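Local coordinates for protein SsfX3 (Streptomyces sp. SF2575, PDB 3SKV) that probably transfers a salicylyl group onto an intermediate of a tetracycline biosynthetic pathway, as an acyltransferase of the GDSL/SGNH family, at residues 331-335 with 336-340; 123-127 with 128-132. The protein carries 1 engineered substitution. All blocks are in the same frame, centred on the assembly; numbering follows the deposited sequence.

Contact 1. Residues 331-335 with 336-340; sequences HYLDG and MRVWG
Asp334 O takes two backbone N-H groups as the chain turns into its short helix. Val338 N lies 3.2 Å from Asp334 O, in its carbonyl plane. Arg337 N is 3.0 Å from Asp334 O but stands above that plane, off the lone pairs. One residue on, Trp339 N gives a straighter bond to Gly335 O at 2.7 Å. The remaining polar link is a side-chain one: Asp334 sits at the N-cap, and its OD1 accepts a weak bond from Met336 N at 3.4 Å. With CG anti to the backbone N (chi1 -174°), the carboxylate is carried forward to this amide. The motif is thus a strand running straight into a capped helical turn, at the C-terminal end of 330-333, an outermost strand of the parallel sheet in the GDSL/SGNH domain.

Arg337 crosses Asp334 at about a right angle, its CG resting 3.4 Å from Asp334 OD2; from CG the chain leads away from the carboxylate, and NE makes a salt bridge with Glu374 OE1 of helix 361-377. Val338 CG2 meets Leu333 CG at 3.9 Å, these two side chains also crossing at about a right angle, and both residues touch helix 361-377. Trp339 swings away from the turn, its NE1 hydrogen-bonded to Tyr348 OH and its ring edge-to-face with that tyrosine's.

Contact 2. Residues 123-127 with 128-132; sequences VLVDG and ELART
Val123 and Arg131 trade backbone bonds in both directions, and Val123 O also accepts from Ala130 N at 2.8 Å, nearly along the C=O axis. With Ala130 and Arg131 both facing Val123, this is a classic beta bulge. The close packing lies beside it: Leu124 CD1 meets Leu129 CD1 at 3.8 Å, while Leu129, with CG anti to its own N (chi1 179°), also brings CD1 within 3.6 Å of Val123 O. Leu124 packs on Trp158 of strand 153-158 as well. An alanine in place of Leu124 would probably leave Leu129 CD1 without its methyl partner and open a gap against Trp158. On the other face, Val125 CG2 touches Ala130 CB at 3.8 Å. Val125 to Glu128 form a type I' turn, with positive phi at Asp126 and Gly127, closed by Val125 N to Glu128 O at 2.8 Å and by the return bond from Glu128 N.

The loose side is that of the exposed side chains of Asp126 and Glu128, the latter poorly ordered and extending past Gly127.

Strand 153-158 flanks the hairpin along 120-125, and its Leu154 N bonds Asp126 OD1. Val145 of strand 141-145 lies against Val123 and Arg131, and Gly127 O accepts from Arg214 of helix 208-216.

From the N terminus the chain first reaches contact 2, where a two-residue turn closes the hairpin of strands 120-125 and 128-134 within the antiparallel, jelly-roll-like part of the protein. It then runs through the remaining strands of that part and into the GDSL/SGNH domain, passing helix 208-216, which contact 2 already touches through its turn. Contact 1 comes much later, joining strand 330-333 to helix 335-338 and, through its side chains, to helix 361-377. Both contacts are local and follow in series, so neither nests in nor crosses the other. The centres of contact 1 and contact 2 lie about 31 Å apart. The nearest atoms of the two contacts are about 20 Å apart.

Contact 1. Residues 331-335 with 336-340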
ATOM      1  N   HIS A 331     -11.971 -16.514  -3.180  1.00 27.74           N
ATOM      2  CA  HIS A 331     -10.895 -17.497  -3.351  1.00 26.91           C
ATOM      3  C   HIS A 331      -9.958 -17.491  -2.191  1.00 30.23           C
ATOM      4  O   HIS A 331      -9.711 -16.444  -1.594  1.00 30.31           O
ATOM      5  CB  HIS A 331     -10.082 -17.188  -4.598  1.00 27.35           C
ATOM      6  CG  HIS A 331     -10.905 -16.992  -5.835  1.00 31.43           C
ATOM      7  ND1 HIS A 331     -11.332 -18.062  -6.596  1.00 34.92           N
ATOM      8  CD2 HIS A 331     -11.330 -15.850  -6.418  1.00 33.02           C
ATOM      9  CE1 HIS A 331     -12.010 -17.541  -7.605  1.00 34.55           C
ATOM     10  NE2 HIS A 331     -12.015 -16.211  -7.553  1.00 33.89           N
ATOM     11  N   TYR A 332      -9.411 -18.665  -1.871  1.00 26.38           N
ATOM     12  CA  TYR A 332      -8.451 -18.757  -0.788  1.00 25.46           C
ATOM     13  C   TYR A 332      -7.009 -18.726  -1.307  1.00 32.60           C
ATOM     14  O   TYR A 332      -6.674 -19.450  -2.235  1.00 34.71           O
ATOM     15  CB  TYR A 332      -8.718 -19.991   0.066  1.00 25.43           C
ATOM     16  CG  TYR A 332      -7.641 -20.221   1.104  1.00 27.06           C
ATOM     17  CD1 TYR A 332      -7.472 -19.337   2.179  1.00 28.16           C
ATOM     18  CD2 TYR A 332      -6.750 -21.292   0.988  1.00 27.69           C
ATOM     19  CE1 TYR A 332      -6.457 -19.528   3.125  1.00 27.15           C
ATOM     20  CE2 TYR A 332      -5.749 -21.504   1.937  1.00 28.05           C
ATOM     21  CZ  TYR A 332      -5.581 -20.599   2.984  1.00 34.60           C
ATOM     22  OH  TYR A 332      -4.586 -20.819   3.914  1.00 28.30           O
ATOM     23  N   LEU A 333      -6.174 -17.874  -0.725  1.00 29.31           N
ATOM     24  CA  LEU A 333      -4.744 -17.734  -1.015  1.00 28.83           C
ATOM     25  C   LEU A 333      -3.966 -18.145   0.225  1.00 31.40           C
ATOM     26  O   LEU A 333      -4.038 -17.475   1.254  1.00 27.63           O
ATOM     27  CB  LEU A 333      -4.387 -16.276  -1.399  1.00 28.16           C
ATOM     28  CG  LEU A 333      -2.983 -15.995  -1.946  1.00 32.63           C
ATOM     29  CD1 LEU A 333      -2.844 -16.617  -3.302  1.00 33.06           C
ATOM     30  CD2 LEU A 333      -2.690 -14.480  -2.039  1.00 29.38           C
ATOM     31  N   ASP A 334      -3.239 -19.259   0.131  1.00 31.50           N
ATOM     32  CA  ASP A 334      -2.435 -19.774   1.229  1.00 31.67           C
ATOM     33  C   ASP A 334      -1.170 -18.902   1.353  1.00 32.61           C
ATOM     34  O   ASP A 334      -0.379 -18.847   0.414  1.00 30.36           O
ATOM     35  CB  ASP A 334      -2.095 -21.248   0.932  1.00 35.06           C
ATOM     36  CG  ASP A 334      -1.385 -22.059   2.006  1.00 48.56           C
ATOM     37  OD1 ASP A 334      -1.208 -21.533   3.148  1.00 47.61           O
ATOM     38  OD2 ASP A 334      -1.027 -23.236   1.717  1.00 58.17           O
ATOM     39  N   GLY A 335      -1.028 -18.193   2.486  1.00 27.85           N
ATOM     40  CA  GLY A 335       0.129 -17.338   2.773  1.00 26.59           C
ATOM     41  C   GLY A 335       1.453 -18.096   2.849  1.00 29.58           C
ATOM     42  O   GLY A 335       2.509 -17.525   2.606  1.00 26.28           O
ATOM     43  N   MET A 336       1.398 -19.390   3.211  1.00 29.32           N
ATOM     44  CA  MET A 336       2.534 -20.317   3.245  1.00 30.97           C
ATOM     45  C   MET A 336       2.971 -20.622   1.809  1.00 34.58           C
ATOM     46  O   MET A 336       4.131 -20.962   1.598  1.00 34.44           O
ATOM     47  CB  MET A 336       2.177 -21.628   3.968  1.00 34.60           C
ATOM     48  CG  MET A 336       1.639 -21.416   5.368  1.00 39.03           C
ATOM     49  SD  MET A 336       2.870 -20.812   6.546  1.00 43.61           S
ATOM     50  CE  MET A 336       3.481 -22.363   7.148  1.00 41.24           C
ATOM     51  N   ARG A 337       2.059 -20.486   0.821  1.00 30.93           N
ATOM     52  CA  ARG A 337       2.433 -20.660  -0.602  1.00 30.43           C
ATOM     53  C   ARG A 337       3.048 -19.355  -1.119  1.00 33.88           C
ATOM     54  O   ARG A 337       4.028 -19.392  -1.865  1.00 35.56           O
ATOM     55  CB  ARG A 337       1.260 -21.130  -1.476  1.00 25.87           C
ATOM     56  CG  ARG A 337       0.781 -22.538  -1.093  1.00 28.24           C
ATOM     57  CD  ARG A 337      -0.252 -23.098  -2.058  1.00 34.64           C
ATOM     58  NE  ARG A 337       0.196 -22.959  -3.445  1.00 39.72           N
ATOM     59  CZ  ARG A 337       0.999 -23.824  -4.058  1.00 48.56           C
ATOM     60  NH1 ARG A 337       1.404 -24.921  -3.431  1.00 38.85           N
ATOM     61  NH2 ARG A 337       1.393 -23.603  -5.307  1.00 24.73           N
ATOM     62  N   VAL A 338       2.549 -18.204  -0.636  1.00 28.21           N
ATOM     63  CA  VAL A 338       3.120 -16.912  -1.010  1.00 27.81           C
ATOM     64  C   VAL A 338       4.491 -16.673  -0.338  1.00 31.04           C
ATOM     65  O   VAL A 338       5.466 -16.361  -1.020  1.00 30.02           O
ATOM     66  CB  VAL A 338       2.108 -15.729  -0.934  1.00 31.05           C
ATOM     67  CG1 VAL A 338       2.757 -14.391  -1.272  1.00 30.20           C
ATOM     68  CG2 VAL A 338       0.949 -15.972  -1.885  1.00 31.08           C
ATOM     69  N   TRP A 339       4.571 -16.879   0.966  1.00 28.22           N
ATOM     70  CA  TRP A 339       5.793 -16.675   1.717  1.00 29.62           C
ATOM     71  C   TRP A 339       5.833 -17.662   2.882  1.00 33.60           C
ATOM     72  O   TRP A 339       5.324 -17.371   3.962  1.00 34.97           O
ATOM     73  CB  TRP A 339       5.813 -15.214   2.210  1.00 28.87           C
ATOM     74  CG  TRP A 339       7.089 -14.819   2.881  1.00 30.96           C
ATOM     75  CD1 TRP A 339       7.384 -14.926   4.204  1.00 34.52           C
ATOM     76  CD2 TRP A 339       8.256 -14.269   2.249  1.00 31.04           C
ATOM     77  NE1 TRP A 339       8.662 -14.468   4.444  1.00 34.44           N
ATOM     78  CE2 TRP A 339       9.211 -14.036   3.266  1.00 35.31           C
ATOM     79  CE3 TRP A 339       8.586 -13.950   0.917  1.00 31.77           C
ATOM     80  CZ2 TRP A 339      10.468 -13.483   3.002  1.00 34.38           C
ATOM     81  CZ3 TRP A 339       9.819 -13.382   0.661  1.00 33.69           C
ATOM     82  CH2 TRP A 339      10.750 -13.162   1.695  1.00 34.95           C
ATOM     83  N   GLY A 340       6.401 -18.830   2.653  1.00 30.03           N
ATOM     84  CA  GLY A 340       6.449 -19.878   3.667  1.00 30.56           C
ATOM     85  C   GLY A 340       7.745 -20.024   4.442  1.00 36.79           C
ATOM     86  O   GLY A 340       8.661 -19.194   4.300  1.00 36.33           O
TER

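Contact 2. Residues 123-127 with 128-132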
ATOM      1  N   VAL A 123      10.816   8.629  -8.972  1.00 22.85           N
ATOM      2  CA  VAL A 123      10.351   9.311 -10.169  1.00 22.05           C
ATOM      3  C   VAL A 123      10.413   8.263 -11.296  1.00 27.22           C
ATOM      4  O   VAL A 123      11.496   7.793 -11.680  1.00 26.97           O
ATOM      5  CB  VAL A 123      11.161  10.606 -10.497  1.00 25.79           C
ATOM      6  CG1 VAL A 123      10.571  11.332 -11.695  1.00 24.43           C
ATOM      7  CG2 VAL A 123      11.241  11.552  -9.289  1.00 25.14           C
ATOM      8  N   LEU A 124       9.232   7.872 -11.787  1.00 22.85           N
ATOM      9  CA  LEU A 124       9.119   6.943 -12.900  1.00 23.06           C
ATOM     10  C   LEU A 124       8.728   7.715 -14.138  1.00 29.19           C
ATOM     11  O   LEU A 124       7.910   8.642 -14.054  1.00 29.94           O
ATOM     12  CB  LEU A 124       8.105   5.840 -12.608  1.00 22.86           C
ATOM     13  CG  LEU A 124       8.650   4.572 -11.958  1.00 28.14           C
ATOM     14  CD1 LEU A 124       9.104   4.824 -10.540  1.00 27.23           C
ATOM     15  CD2 LEU A 124       7.621   3.497 -11.984  1.00 31.35           C
ATOM     16  N   VAL A 125       9.347   7.381 -15.273  1.00 25.46           N
ATOM     17  CA  VAL A 125       9.065   8.010 -16.556  1.00 25.85           C
ATOM     18  C   VAL A 125       8.656   6.883 -17.504  1.00 30.85           C
ATOM     19  O   VAL A 125       9.473   6.014 -17.809  1.00 31.81           O
ATOM     20  CB  VAL A 125      10.271   8.842 -17.074  1.00 29.90           C
ATOM     21  CG1 VAL A 125      10.033   9.326 -18.508  1.00 30.35           C
ATOM     22  CG2 VAL A 125      10.556  10.020 -16.148  1.00 28.89           C
ATOM     23  N   ASP A 126       7.398   6.887 -17.945  1.00 27.47           N
ATOM     24  CA  ASP A 126       6.820   5.831 -18.792  1.00 29.05           C
ATOM     25  C   ASP A 126       7.062   4.422 -18.190  1.00 32.80           C
ATOM     26  O   ASP A 126       7.531   3.520 -18.871  1.00 33.04           O
ATOM     27  CB  ASP A 126       7.261   5.946 -20.271  1.00 32.05           C
ATOM     28  CG  ASP A 126       6.847   7.230 -20.998  1.00 47.30           C
ATOM     29  OD1 ASP A 126       5.782   7.807 -20.650  1.00 45.20           O
ATOM     30  OD2 ASP A 126       7.560   7.626 -21.952  1.00 58.94           O
ATOM     31  N   GLY A 127       6.793   4.287 -16.893  1.00 28.71           N
ATOM     32  CA  GLY A 127       6.918   3.036 -16.143  1.00 28.80           C
ATOM     33  C   GLY A 127       8.321   2.591 -15.780  1.00 33.94           C
ATOM     34  O   GLY A 127       8.501   1.501 -15.231  1.00 33.06           O
ATOM     35  N   GLU A 128       9.329   3.408 -16.085  1.00 32.49           N
ATOM     36  CA  GLU A 128      10.704   3.053 -15.780  1.00 33.41           C
ATOM     37  C   GLU A 128      11.260   4.001 -14.765  1.00 37.44           C
ATOM     38  O   GLU A 128      11.018   5.201 -14.874  1.00 36.11           O
ATOM     39  CB  GLU A 128      11.544   3.032 -17.054  1.00 35.90           C
ATOM     40  CG  GLU A 128      11.347   1.757 -17.855  1.00 54.42           C
ATOM     41  CD  GLU A 128      12.230   1.655 -19.084  1.00104.00           C
ATOM     42  OE1 GLU A 128      13.452   1.426 -18.921  1.00108.11           O
ATOM     43  OE2 GLU A 128      11.701   1.802 -20.211  1.00109.43           O
ATOM     44  N   LEU A 129      11.988   3.473 -13.759  1.00 36.00           N
ATOM     45  CA  LEU A 129      12.586   4.293 -12.699  1.00 35.29           C
ATOM     46  C   LEU A 129      13.663   5.213 -13.266  1.00 39.05           C
ATOM     47  O   LEU A 129      14.623   4.737 -13.856  1.00 40.66           O
ATOM     48  CB  LEU A 129      13.111   3.424 -11.535  1.00 35.49           C
ATOM     49  CG  LEU A 129      13.778   4.147 -10.352  1.00 39.22           C
ATOM     50  CD1 LEU A 129      12.823   5.111  -9.655  1.00 36.68           C
ATOM     51  CD2 LEU A 129      14.286   3.146  -9.337  1.00 45.27           C
ATOM     52  N   ALA A 130      13.469   6.527 -13.120  1.00 34.97           N
ATOM     53  CA  ALA A 130      14.373   7.567 -13.634  1.00 34.11           C
ATOM     54  C   ALA A 130      15.217   8.169 -12.537  1.00 39.73           C
ATOM     55  O   ALA A 130      16.373   8.510 -12.780  1.00 42.09           O
ATOM     56  CB  ALA A 130      13.578   8.664 -14.332  1.00 33.42           C
ATOM     57  N   ARG A 131      14.641   8.342 -11.336  1.00 35.78           N
ATOM     58  CA  ARG A 131      15.350   8.951 -10.201  1.00 35.60           C
ATOM     59  C   ARG A 131      14.779   8.541  -8.874  1.00 39.31           C
ATOM     60  O   ARG A 131      13.564   8.609  -8.668  1.00 39.37           O
ATOM     61  CB  ARG A 131      15.303  10.505 -10.302  1.00 33.68           C
ATOM     62  CG  ARG A 131      16.342  11.284  -9.462  1.00 35.66           C
ATOM     63  CD  ARG A 131      17.705  11.359 -10.130  1.00 38.16           C
ATOM     64  NE  ARG A 131      17.569  11.431 -11.591  1.00 47.85           N
ATOM     65  CZ  ARG A 131      17.565  12.565 -12.285  1.00 56.76           C
ATOM     66  NH1 ARG A 131      17.754  13.728 -11.672  1.00 37.98           N
ATOM     67  NH2 ARG A 131      17.403  12.541 -13.600  1.00 43.35           N
ATOM     68  N   THR A 132      15.664   8.168  -7.952  1.00 36.77           N
ATOM     69  CA  THR A 132      15.317   7.926  -6.558  1.00 35.71           C
ATOM     70  C   THR A 132      15.860   9.184  -5.884  1.00 39.86           C
ATOM     71  O   THR A 132      17.014   9.525  -6.092  1.00 40.23           O
ATOM     72  CB  THR A 132      15.852   6.583  -6.047  1.00 40.22           C
ATOM     73  OG1 THR A 132      15.338   5.531  -6.864  1.00 39.35           O
ATOM     74  CG2 THR A 132      15.417   6.290  -4.623  1.00 40.60           C
TER